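Local coordinates for GlcNAc Inducible Gene 2, GIG2 (Candida albicans, PDB 6AKZ), which binds iron(III) and is probably an oxygenase of the DUF1479 (Gig2-like) family in the cupin clan, at residues Phe17-Ile22 against Arg200-Met205; Leu287-Trp292 against Pro310-Thr315; Tyr231-Leu236 against Lys467-Ala472. One frame throughout, in Å; residues are numbered along the deposited sequence.

Interactions 1 and 2 lie with their centres about 11 Å apart and touch, because helix 18-26 and helix 199-202 of interaction 1 pack against the loop that follows helix 278-287 in interaction 2; Trp-201 meets both Pro-289 and Phe-312. Interaction 3 has its centre about 15 Å from that of interaction 1 and touches it through Asp-203 and Lys-233, whereas about 11 Å separates the nearest atoms of interactions 2 and 3. Along the chain, both segments of interaction 2 fall between those of interaction 3, and 17-22 and 200-205 precede them all. Interactions 2 and 3, with helix 466-474, each lie on the same side of the chain's centre as interaction 1.

Interaction 1: residues Phe17-Ile22 against Arg200-Met205; sequences FRFTGI and RWEDIM
Arg-18 reaches Glu-202 through a salt bridge in which NH1 donates to OE2 at 2.8 Å, with an N-H...O angle of 168°. The carboxylate oxygen lies in the guanidinium plane, yet the nitrogen approaches it from above the carboxylate plane, so the two flat groups are twisted by 43° rather than paired side by side. On one face of the guanidinium rests the ring of Phe-19, with CE2 3.6 Å above the guanidinium plane, while CE1 at the edge of the same ring comes within 3.9 Å of Glu-202 OE1. Glu-202 reaches this corner on a fully extended chain, and its CG lies 4.0 Å from Ile-22 CD1. The other branch of Ile-22, CG2, is turned anti to the backbone N and packs 3.8 Å from the carbonyl oxygen of Trp-201.

These pairs join the start of the N-terminal helix 18-26 to helix 199-202, which follows closely after His-192 and Asp-194, two of the three iron ligands of a His/Asp/His site consistent with the facial triad of non-haem iron enzymes. Outside the contact, Tyr-237 OH engages Glu-202 OE1, and Arg-25 donates to Trp-201 O. The indole leads away from helix 18-26's first turn and bonds through NE1 to Met-286 O, while Asp-203 caps the next helix through Tyr-206 N.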
loop_
_atom_site.group_PDB
_atom_site.type_symbol
_atom_site.label_atom_id
_atom_site.label_comp_id
_atom_site.label_asym_id
_atom_site.label_seq_id
_atom_site.Cartn_x
_atom_site.Cartn_y
_atom_site.Cartn_z
ATOM N N PHE A 17 27.832 -8.617 3.026
ATOM C CA PHE A 17 27.707 -10.018 3.601
ATOM C C PHE A 17 26.974 -10.091 4.955
ATOM O O PHE A 17 26.554 -11.180 5.424
ATOM C CB PHE A 17 29.071 -10.767 3.682
ATOM C CG PHE A 17 29.903 -10.394 4.911
ATOM C CD1 PHE A 17 30.680 -9.248 4.926
ATOM C CD2 PHE A 17 29.801 -11.141 6.076
ATOM C CE1 PHE A 17 31.405 -8.904 6.065
ATOM C CE2 PHE A 17 30.505 -10.780 7.225
ATOM C CZ PHE A 17 31.322 -9.675 7.209
ATOM N N ARG A 18 26.766 -8.932 5.595
ATOM C CA ARG A 18 25.809 -8.871 6.731
ATOM C C ARG A 18 24.461 -9.503 6.438
ATOM O O ARG A 18 23.855 -10.102 7.347
ATOM C CB ARG A 18 25.626 -7.444 7.289
ATOM C CG ARG A 18 24.790 -6.461 6.509
ATOM C CD ARG A 18 25.110 -5.060 7.015
ATOM N NE ARG A 18 24.463 -4.050 6.226
ATOM C CZ ARG A 18 23.162 -3.745 6.325
ATOM N NH1 ARG A 18 22.382 -4.385 7.192
ATOM N NH2 ARG A 18 22.639 -2.812 5.541
ATOM N N PHE A 19 24.056 -9.489 5.164
ATOM C CA PHE A 19 22.744 -10.035 4.793
ATOM C C PHE A 19 22.667 -11.523 4.954
ATOM O O PHE A 19 21.592 -12.128 5.076
ATOM C CB PHE A 19 22.322 -9.475 3.430
ATOM C CG PHE A 19 21.862 -8.018 3.507
ATOM C CD1 PHE A 19 20.569 -7.710 3.960
ATOM C CD2 PHE A 19 22.703 -6.978 3.185
ATOM C CE1 PHE A 19 20.174 -6.384 4.107
ATOM C CE2 PHE A 19 22.308 -5.649 3.292
ATOM C CZ PHE A 19 21.024 -5.356 3.726
ATOM N N THR A 20 23.841 -12.169 4.995
ATOM C CA THR A 20 23.886 -13.573 5.330
ATOM C C THR A 20 23.370 -13.882 6.725
ATOM O O THR A 20 22.678 -14.893 6.938
ATOM C CB THR A 20 25.318 -14.113 5.072
ATOM O OG1 THR A 20 25.577 -13.964 3.657
ATOM C CG2 THR A 20 25.448 -15.549 5.517
ATOM N N GLY A 21 23.690 -13.018 7.672
ATOM C CA GLY A 21 23.275 -13.186 9.052
ATOM C C GLY A 21 21.790 -12.878 9.193
ATOM O O GLY A 21 21.148 -13.501 9.995
ATOM N N ILE A 22 21.271 -11.984 8.337
ATOM C CA ILE A 22 19.802 -11.781 8.180
ATOM C C ILE A 22 19.130 -13.121 7.793
ATOM O O ILE A 22 18.177 -13.553 8.413
ATOM C CB ILE A 22 19.447 -10.735 7.127
ATOM C CG1 ILE A 22 20.128 -9.359 7.350
ATOM C CG2 ILE A 22 17.934 -10.591 7.019
ATOM C CD1 ILE A 22 19.825 -8.663 8.625
ATOM N N ARG A 200 11.204 -5.899 4.760
ATOM C CA ARG A 200 10.376 -7.061 5.084
ATOM C C ARG A 200 11.219 -8.185 5.670
ATOM O O ARG A 200 10.753 -8.906 6.429
ATOM C CB ARG A 200 9.618 -7.566 3.883
ATOM C CG ARG A 200 8.565 -6.596 3.369
ATOM C CD ARG A 200 7.713 -7.183 2.249
ATOM N NE ARG A 200 6.611 -6.380 1.783
ATOM C CZ ARG A 200 6.699 -5.271 1.070
ATOM N NH1 ARG A 200 7.843 -4.774 0.713
ATOM N NH2 ARG A 200 5.603 -4.649 0.693
ATOM N N TRP A 201 12.443 -8.292 5.198
ATOM C CA TRP A 201 13.436 -9.194 5.704
ATOM C C TRP A 201 14.305 -8.625 6.808
ATOM O O TRP A 201 14.467 -9.305 7.845
ATOM C CB TRP A 201 14.319 -9.642 4.575
ATOM C CG TRP A 201 13.673 -10.429 3.479
ATOM C CD1 TRP A 201 13.409 -11.759 3.473
ATOM C CD2 TRP A 201 13.249 -9.929 2.238
ATOM N NE1 TRP A 201 12.859 -12.120 2.267
ATOM C CE2 TRP A 201 12.785 -11.007 1.488
ATOM C CE3 TRP A 201 13.298 -8.673 1.649
ATOM C CZ2 TRP A 201 12.306 -10.848 0.191
ATOM C CZ3 TRP A 201 12.883 -8.532 0.360
ATOM C CH2 TRP A 201 12.384 -9.592 -0.337
ATOM N N GLU A 202 14.792 -7.422 6.647
ATOM C CA GLU A 202 15.754 -6.855 7.561
ATOM C C GLU A 202 15.221 -6.351 8.881
ATOM O O GLU A 202 15.906 -6.501 9.889
ATOM C CB GLU A 202 16.492 -5.696 6.921
ATOM C CG GLU A 202 17.793 -5.355 7.661
ATOM C CD GLU A 202 18.561 -4.206 7.079
ATOM O OE1 GLU A 202 18.146 -3.607 6.040
ATOM O OE2 GLU A 202 19.623 -3.908 7.707
ATOM N N ASP A 203 14.084 -5.663 8.880
ATOM C CA ASP A 203 13.545 -5.178 10.138
ATOM C C ASP A 203 13.022 -6.310 11.001
ATOM O O ASP A 203 12.422 -7.300 10.504
ATOM C CB ASP A 203 12.450 -4.125 9.847
ATOM C CG ASP A 203 11.827 -3.568 11.137
ATOM O OD1 ASP A 203 12.603 -3.002 11.985
ATOM O OD2 ASP A 203 10.586 -3.697 11.321
ATOM N N ILE A 204 13.228 -6.215 12.325
ATOM C CA ILE A 204 12.731 -7.235 13.217
ATOM C C ILE A 204 11.207 -7.427 13.220
ATOM O O ILE A 204 10.726 -8.535 13.031
ATOM C CB ILE A 204 13.174 -6.995 14.680
ATOM C CG1 ILE A 204 14.707 -7.044 14.801
ATOM C CG2 ILE A 204 12.526 -8.027 15.617
ATOM C CD1 ILE A 204 15.360 -8.271 14.262
ATOM N N MET A 205 10.472 -6.347 13.479
ATOM C CA MET A 205 9.024 -6.437 13.590
ATOM C C MET A 205 8.415 -6.687 12.199
ATOM O O MET A 205 7.539 -7.525 12.102
ATOM C CB MET A 205 8.440 -5.177 14.236
ATOM C CG MET A 205 8.832 -5.063 15.703
ATOM S SD MET A 205 8.393 -6.508 16.685
ATOM C CE MET A 205 6.645 -6.702 16.422
#

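Interaction 2: residues Leu287-Trp292 against Pro310-Thr315; sequences LRPFFW and PKFPGT
Pro-289 is the tightly packed end of this contact, its ring set against three consecutive residues, Lys-311, Phe-312 and Pro-313. CB lies over the face of the Phe-312 ring, 4.1 Å from the centroid, in a CH-pi contact, and CG sits 3.6 Å from Phe-312 CD2. The same CB comes within 3.3 Å of Lys-311 O, a buried carbonyl oxygen with no hydrogen-bond partner in the model. Pro-313 closes in beside it, with CD 3.9 Å from Pro-289 CA. The shape of segment 310-315 is set by a type II turn from Phe-312 to Thr-315, with Gly-314 at positive phi; Thr-315 OG1 and N both donate to Phe-312 O, the hydroxyl at 2.6 Å.

Packing is equally close where Lys-311 meets Trp-292, although the tryptophan is only partly exposed. A chi1 of 60° turns the indole so that one face lies under the Lys-311 chain, with CD over the six-membered ring in a CH-pi contact and 3.6 Å from CZ2. The looser spot is Trp-292 CB against Pro-313 CG, at 4.2 Å. Beyond CD the lysine bends at its last torsion, and NZ hydrogen-bonds to Pro-12 O and forms a salt bridge with Asp-14; its attraction to the indole is at most weak. Trp-292 NE1 goes to Asp-306. Since no hydrogen bond links the two segments, the loop portions are joined by apolar and CH-pi packing, while the polar ends of Lys-311 and Trp-292 tie this core to other parts of the chain.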
loop_
_atom_site.group_PDB
_atom_site.type_symbol
_atom_site.label_atom_id
_atom_site.label_comp_id
_atom_site.label_asym_id
_atom_site.label_seq_id
_atom_site.Cartn_x
_atom_site.Cartn_y
_atom_site.Cartn_z
ATOM N N LEU A 287 10.387 -16.092 0.452
ATOM C CA LEU A 287 11.326 -17.196 0.333
ATOM C C LEU A 287 12.284 -17.141 -0.831
ATOM O O LEU A 287 13.279 -17.891 -0.841
ATOM C CB LEU A 287 10.575 -18.532 0.291
ATOM C CG LEU A 287 9.762 -18.907 1.526
ATOM C CD1 LEU A 287 9.013 -20.196 1.360
ATOM C CD2 LEU A 287 10.615 -19.021 2.749
ATOM N N ARG A 288 12.033 -16.298 -1.810
ATOM C CA ARG A 288 12.916 -16.223 -2.980
ATOM C C ARG A 288 14.452 -16.014 -2.710
ATOM O O ARG A 288 15.252 -16.637 -3.421
ATOM C CB ARG A 288 12.402 -15.258 -4.011
ATOM C CG ARG A 288 13.089 -15.347 -5.365
ATOM C CD ARG A 288 12.924 -16.657 -6.072
ATOM N NE ARG A 288 13.461 -16.543 -7.458
ATOM C CZ ARG A 288 13.666 -17.561 -8.281
ATOM N NH1 ARG A 288 13.438 -18.791 -7.880
ATOM N NH2 ARG A 288 14.087 -17.307 -9.535
ATOM N N PRO A 289 14.843 -15.190 -1.715
ATOM C CA PRO A 289 16.276 -15.076 -1.391
ATOM C C PRO A 289 16.903 -16.365 -0.967
ATOM O O PRO A 289 18.110 -16.498 -1.148
ATOM C CB PRO A 289 16.334 -13.998 -0.294
ATOM C CG PRO A 289 15.050 -13.217 -0.483
ATOM C CD PRO A 289 14.043 -14.260 -0.882
ATOM N N PHE A 290 16.117 -17.315 -0.460
ATOM C CA PHE A 290 16.583 -18.606 -0.060
ATOM C C PHE A 290 16.514 -19.660 -1.187
ATOM O O PHE A 290 17.138 -20.756 -1.062
ATOM C CB PHE A 290 15.774 -19.136 1.111
ATOM C CG PHE A 290 15.775 -18.204 2.304
ATOM C CD1 PHE A 290 14.839 -17.159 2.423
ATOM C CD2 PHE A 290 16.719 -18.325 3.269
ATOM C CE1 PHE A 290 14.882 -16.296 3.480
ATOM C CE2 PHE A 290 16.751 -17.455 4.349
ATOM C CZ PHE A 290 15.811 -16.453 4.468
ATOM N N PHE A 291 15.698 -19.391 -2.218
ATOM C CA PHE A 291 15.496 -20.350 -3.310
ATOM C C PHE A 291 15.567 -19.669 -4.641
ATOM O O PHE A 291 14.643 -19.792 -5.452
ATOM C CB PHE A 291 14.153 -21.052 -3.130
ATOM C CG PHE A 291 14.034 -21.834 -1.854
ATOM C CD1 PHE A 291 14.641 -23.089 -1.719
ATOM C CD2 PHE A 291 13.339 -21.345 -0.785
ATOM C CE1 PHE A 291 14.513 -23.835 -0.558
ATOM C CE2 PHE A 291 13.194 -22.086 0.384
ATOM C CZ PHE A 291 13.805 -23.336 0.511
ATOM N N TRP A 292 16.645 -18.889 -4.834
ATOM C CA TRP A 292 16.783 -17.987 -5.952
ATOM C C TRP A 292 17.366 -18.740 -7.126
ATOM O O TRP A 292 17.264 -18.234 -8.226
ATOM C CB TRP A 292 17.694 -16.762 -5.653
ATOM C CG TRP A 292 19.102 -17.121 -5.277
ATOM C CD1 TRP A 292 19.573 -17.372 -4.024
ATOM C CD2 TRP A 292 20.226 -17.306 -6.175
ATOM N NE1 TRP A 292 20.908 -17.728 -4.069
ATOM C CE2 TRP A 292 21.338 -17.694 -5.374
ATOM C CE3 TRP A 292 20.393 -17.207 -7.566
ATOM C CZ2 TRP A 292 22.604 -17.934 -5.920
ATOM C CZ3 TRP A 292 21.638 -17.462 -8.108
ATOM C CH2 TRP A 292 22.734 -17.823 -7.276
ATOM N N PRO A 310 24.555 -13.485 0.493
ATOM C CA PRO A 310 23.743 -12.327 0.841
ATOM C C PRO A 310 22.926 -11.820 -0.372
ATOM O O PRO A 310 22.958 -10.648 -0.693
ATOM C CB PRO A 310 24.803 -11.313 1.244
ATOM C CG PRO A 310 25.888 -11.571 0.257
ATOM C CD PRO A 310 25.927 -13.068 0.126
ATOM N N LYS A 311 22.211 -12.704 -1.042
ATOM C CA LYS A 311 21.419 -12.314 -2.231
ATOM C C LYS A 311 19.984 -12.087 -1.755
ATOM O O LYS A 311 19.371 -12.982 -1.187
ATOM C CB LYS A 311 21.470 -13.393 -3.321
ATOM C CG LYS A 311 22.877 -13.430 -3.977
ATOM C CD LYS A 311 22.922 -14.389 -5.123
ATOM C CE LYS A 311 24.353 -14.654 -5.546
ATOM N NZ LYS A 311 25.075 -13.413 -5.948
ATOM N N PHE A 312 19.509 -10.880 -1.989
ATOM C CA PHE A 312 18.112 -10.473 -1.782
ATOM C C PHE A 312 17.647 -9.860 -3.101
ATOM O O PHE A 312 17.781 -8.647 -3.345
ATOM C CB PHE A 312 18.021 -9.535 -0.586
ATOM C CG PHE A 312 18.055 -10.259 0.699
ATOM C CD1 PHE A 312 19.287 -10.615 1.300
ATOM C CD2 PHE A 312 16.889 -10.698 1.282
ATOM C CE1 PHE A 312 19.304 -11.368 2.465
ATOM C CE2 PHE A 312 16.914 -11.445 2.468
ATOM C CZ PHE A 312 18.135 -11.791 3.052
ATOM N N PRO A 313 17.259 -10.730 -4.033
ATOM C CA PRO A 313 17.025 -10.250 -5.381
ATOM C C PRO A 313 15.937 -9.183 -5.513
ATOM O O PRO A 313 14.925 -9.234 -4.781
ATOM C CB PRO A 313 16.642 -11.509 -6.138
ATOM C CG PRO A 313 16.928 -12.674 -5.256
ATOM C CD PRO A 313 16.986 -12.167 -3.859
ATOM N N GLY A 314 16.190 -8.197 -6.365
ATOM C CA GLY A 314 15.263 -7.081 -6.593
ATOM C C GLY A 314 15.308 -5.973 -5.546
ATOM O O GLY A 314 14.532 -5.019 -5.633
ATOM N N THR A 315 16.246 -6.048 -4.598
ATOM C CA THR A 315 16.311 -5.073 -3.498
ATOM C C THR A 315 17.407 -4.082 -3.709
ATOM O O THR A 315 18.464 -4.440 -4.249
ATOM C CB THR A 315 16.533 -5.720 -2.104
ATOM O OG1 THR A 315 17.815 -6.339 -2.053
ATOM C CG2 THR A 315 15.420 -6.737 -1.679
#

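Interaction 3: residues Tyr231-Leu236 against Lys467-Ala472; sequences YSKENL and KYIHHA
The backbones come closest at Tyr-231 and Ile-469, whose CA atoms are 5.5 Å apart, where an irregular segment runs past helix 466-474. Tyr-231, ring and backbone together, and Ile-469 contribute most of the contact. Ala-472 CB sits over one face of the tyrosine ring, offset from the centre, 3.8 Å from the centroid and 23° off the ring normal, a CH-pi contact whose shortest approach is 3.6 Å to CG. Ile-469 CD1 comes instead to the edge of the ring and is more intimate with the tyrosine backbone, reaching 3.6 Å from Tyr-231 O. The carbonyl oxygen of Tyr-468 approaches obliquely, 4.0 Å from Tyr-231 CD1.

Ile-469 uses both its branches. While CD1 faces Tyr-231, CG2, held anti to the backbone N, also lies close to Tyr-231 O and meets the aliphatic chain of Lys-233, with CD at 4.0 Å; the two side chains cross at a slant, and the lysine chain bends about its CG-CD bond (chi3 75°), right where it touches CG2.

The irregular segment has further partners. Tyr-231 OH bonds to Leu-165 N, a residue whose side chain also touches Tyr-468, and Lys-233 N is held by Asp-203 OD2, the carboxylate that caps helix 204-208. Met-205 of that helix packs against Tyr-231 as well. Far from the iron site, this is the packing of a C-terminal helix on a loop: from one helical face, three residues apart, Ala-472 covers one face of the tyrosine ring, while Ile-469 packs at its edge, on its backbone and on the Lys-233 chain, without any hydrogen bond between the segments.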
loop_
_atom_site.group_PDB
_atom_site.type_symbol
_atom_site.label_atom_id
_atom_site.label_comp_id
_atom_site.label_asym_id
_atom_site.label_seq_id
_atom_site.Cartn_x
_atom_site.Cartn_y
_atom_site.Cartn_z
ATOM N N TYR A 231 4.186 -2.197 14.340
ATOM C CA TYR A 231 5.446 -1.763 14.865
ATOM C C TYR A 231 6.615 -1.937 13.869
ATOM O O TYR A 231 7.761 -1.853 14.242
ATOM C CB TYR A 231 5.742 -2.558 16.137
ATOM C CG TYR A 231 4.695 -2.337 17.182
ATOM C CD1 TYR A 231 4.752 -1.215 18.023
ATOM C CD2 TYR A 231 3.621 -3.230 17.336
ATOM C CE1 TYR A 231 3.776 -0.978 18.997
ATOM C CE2 TYR A 231 2.638 -2.998 18.323
ATOM C CZ TYR A 231 2.746 -1.840 19.146
ATOM O OH TYR A 231 1.776 -1.549 20.125
ATOM N N SER A 232 6.288 -2.229 12.617
ATOM C CA SER A 232 7.301 -2.437 11.608
ATOM C C SER A 232 7.856 -1.059 11.186
ATOM O O SER A 232 7.145 -0.093 11.043
ATOM C CB SER A 232 6.725 -3.186 10.389
ATOM O OG SER A 232 5.725 -2.415 9.708
ATOM N N LYS A 233 9.149 -1.062 10.904
ATOM C CA LYS A 233 9.901 0.075 10.379
ATOM C C LYS A 233 10.095 -0.183 8.914
ATOM O O LYS A 233 10.836 -1.101 8.562
ATOM C CB LYS A 233 11.245 0.142 11.090
ATOM C CG LYS A 233 11.125 0.368 12.569
ATOM C CD LYS A 233 12.483 0.325 13.259
ATOM C CE LYS A 233 13.244 1.606 12.977
ATOM N NZ LYS A 233 14.369 1.761 13.951
ATOM N N GLU A 234 9.330 0.521 8.087
ATOM C CA GLU A 234 9.411 0.394 6.666
ATOM C C GLU A 234 10.671 1.032 6.075
ATOM O O GLU A 234 10.982 0.782 4.913
ATOM C CB GLU A 234 8.164 1.008 5.979
ATOM C CG GLU A 234 6.987 0.068 6.219
ATOM C CD GLU A 234 5.710 0.465 5.471
ATOM O OE1 GLU A 234 5.741 1.359 4.634
ATOM O OE2 GLU A 234 4.708 -0.198 5.712
ATOM N N ASN A 235 11.370 1.860 6.868
ATOM C CA ASN A 235 12.564 2.562 6.398
ATOM C C ASN A 235 13.594 2.537 7.505
ATOM O O ASN A 235 13.528 3.263 8.457
ATOM C CB ASN A 235 12.286 3.946 6.008
ATOM C CG ASN A 235 13.510 4.645 5.417
ATOM O OD1 ASN A 235 14.593 4.048 5.182
ATOM N ND2 ASN A 235 13.352 5.883 5.206
ATOM N N LEU A 236 14.560 1.674 7.353
ATOM C CA LEU A 236 15.653 1.593 8.333
ATOM C C LEU A 236 16.822 2.550 8.042
ATOM O O LEU A 236 17.818 2.554 8.767
ATOM C CB LEU A 236 16.171 0.181 8.319
ATOM C CG LEU A 236 15.311 -0.819 9.074
ATOM C CD1 LEU A 236 16.008 -2.120 8.961
ATOM C CD2 LEU A 236 15.152 -0.433 10.547
ATOM N N LYS A 467 10.873 4.466 21.020
ATOM C CA LYS A 467 10.531 3.927 22.316
ATOM C C LYS A 467 9.511 2.795 22.179
ATOM O O LYS A 467 9.660 1.708 22.766
ATOM C CB LYS A 467 9.992 5.088 23.161
ATOM C CG LYS A 467 9.258 4.696 24.424
ATOM C CD LYS A 467 8.940 5.926 25.281
ATOM C CE LYS A 467 7.557 6.476 25.002
ATOM N NZ LYS A 467 7.276 7.660 25.847
ATOM N N TYR A 468 8.460 3.062 21.387
ATOM C CA TYR A 468 7.357 2.115 21.213
ATOM C C TYR A 468 7.817 0.913 20.428
ATOM O O TYR A 468 7.496 -0.202 20.803
ATOM C CB TYR A 468 6.232 2.791 20.441
ATOM C CG TYR A 468 5.731 3.972 21.146
ATOM C CD1 TYR A 468 4.899 3.793 22.220
ATOM C CD2 TYR A 468 6.184 5.286 20.844
ATOM C CE1 TYR A 468 4.431 4.856 22.937
ATOM C CE2 TYR A 468 5.716 6.377 21.581
ATOM C CZ TYR A 468 4.834 6.126 22.630
ATOM O OH TYR A 468 4.299 7.090 23.415
ATOM N N ILE A 469 8.600 1.152 19.375
ATOM C CA ILE A 469 9.152 0.070 18.566
ATOM C C ILE A 469 10.063 -0.831 19.388
ATOM O O ILE A 469 9.870 -2.087 19.384
ATOM C CB ILE A 469 9.976 0.530 17.323
ATOM C CG1 ILE A 469 9.193 1.508 16.426
ATOM C CG2 ILE A 469 10.421 -0.705 16.531
ATOM C CD1 ILE A 469 7.750 1.126 16.179
ATOM N N HIS A 470 11.041 -0.207 20.073
ATOM C CA HIS A 470 11.975 -0.941 20.939
ATOM C C HIS A 470 11.200 -1.779 21.974
ATOM O O HIS A 470 11.417 -2.959 22.085
ATOM C CB HIS A 470 13.042 -0.004 21.554
ATOM N N HIS A 471 10.205 -1.219 22.651
ATOM C CA HIS A 471 9.391 -2.024 23.539
ATOM C C HIS A 471 8.687 -3.255 22.897
ATOM O O HIS A 471 8.562 -4.333 23.524
ATOM C CB HIS A 471 8.376 -1.138 24.251
ATOM C CG HIS A 471 7.508 -1.884 25.215
ATOM N ND1 HIS A 471 7.969 -2.342 26.428
ATOM C CD2 HIS A 471 6.208 -2.263 25.139
ATOM C CE1 HIS A 471 6.993 -2.976 27.057
ATOM N NE2 HIS A 471 5.916 -2.948 26.295
ATOM N N ALA A 472 8.231 -3.110 21.650
ATOM C CA ALA A 472 7.514 -4.211 20.975
ATOM C C ALA A 472 8.453 -5.317 20.648
ATOM O O ALA A 472 8.096 -6.455 20.774
ATOM C CB ALA A 472 6.818 -3.729 19.694
#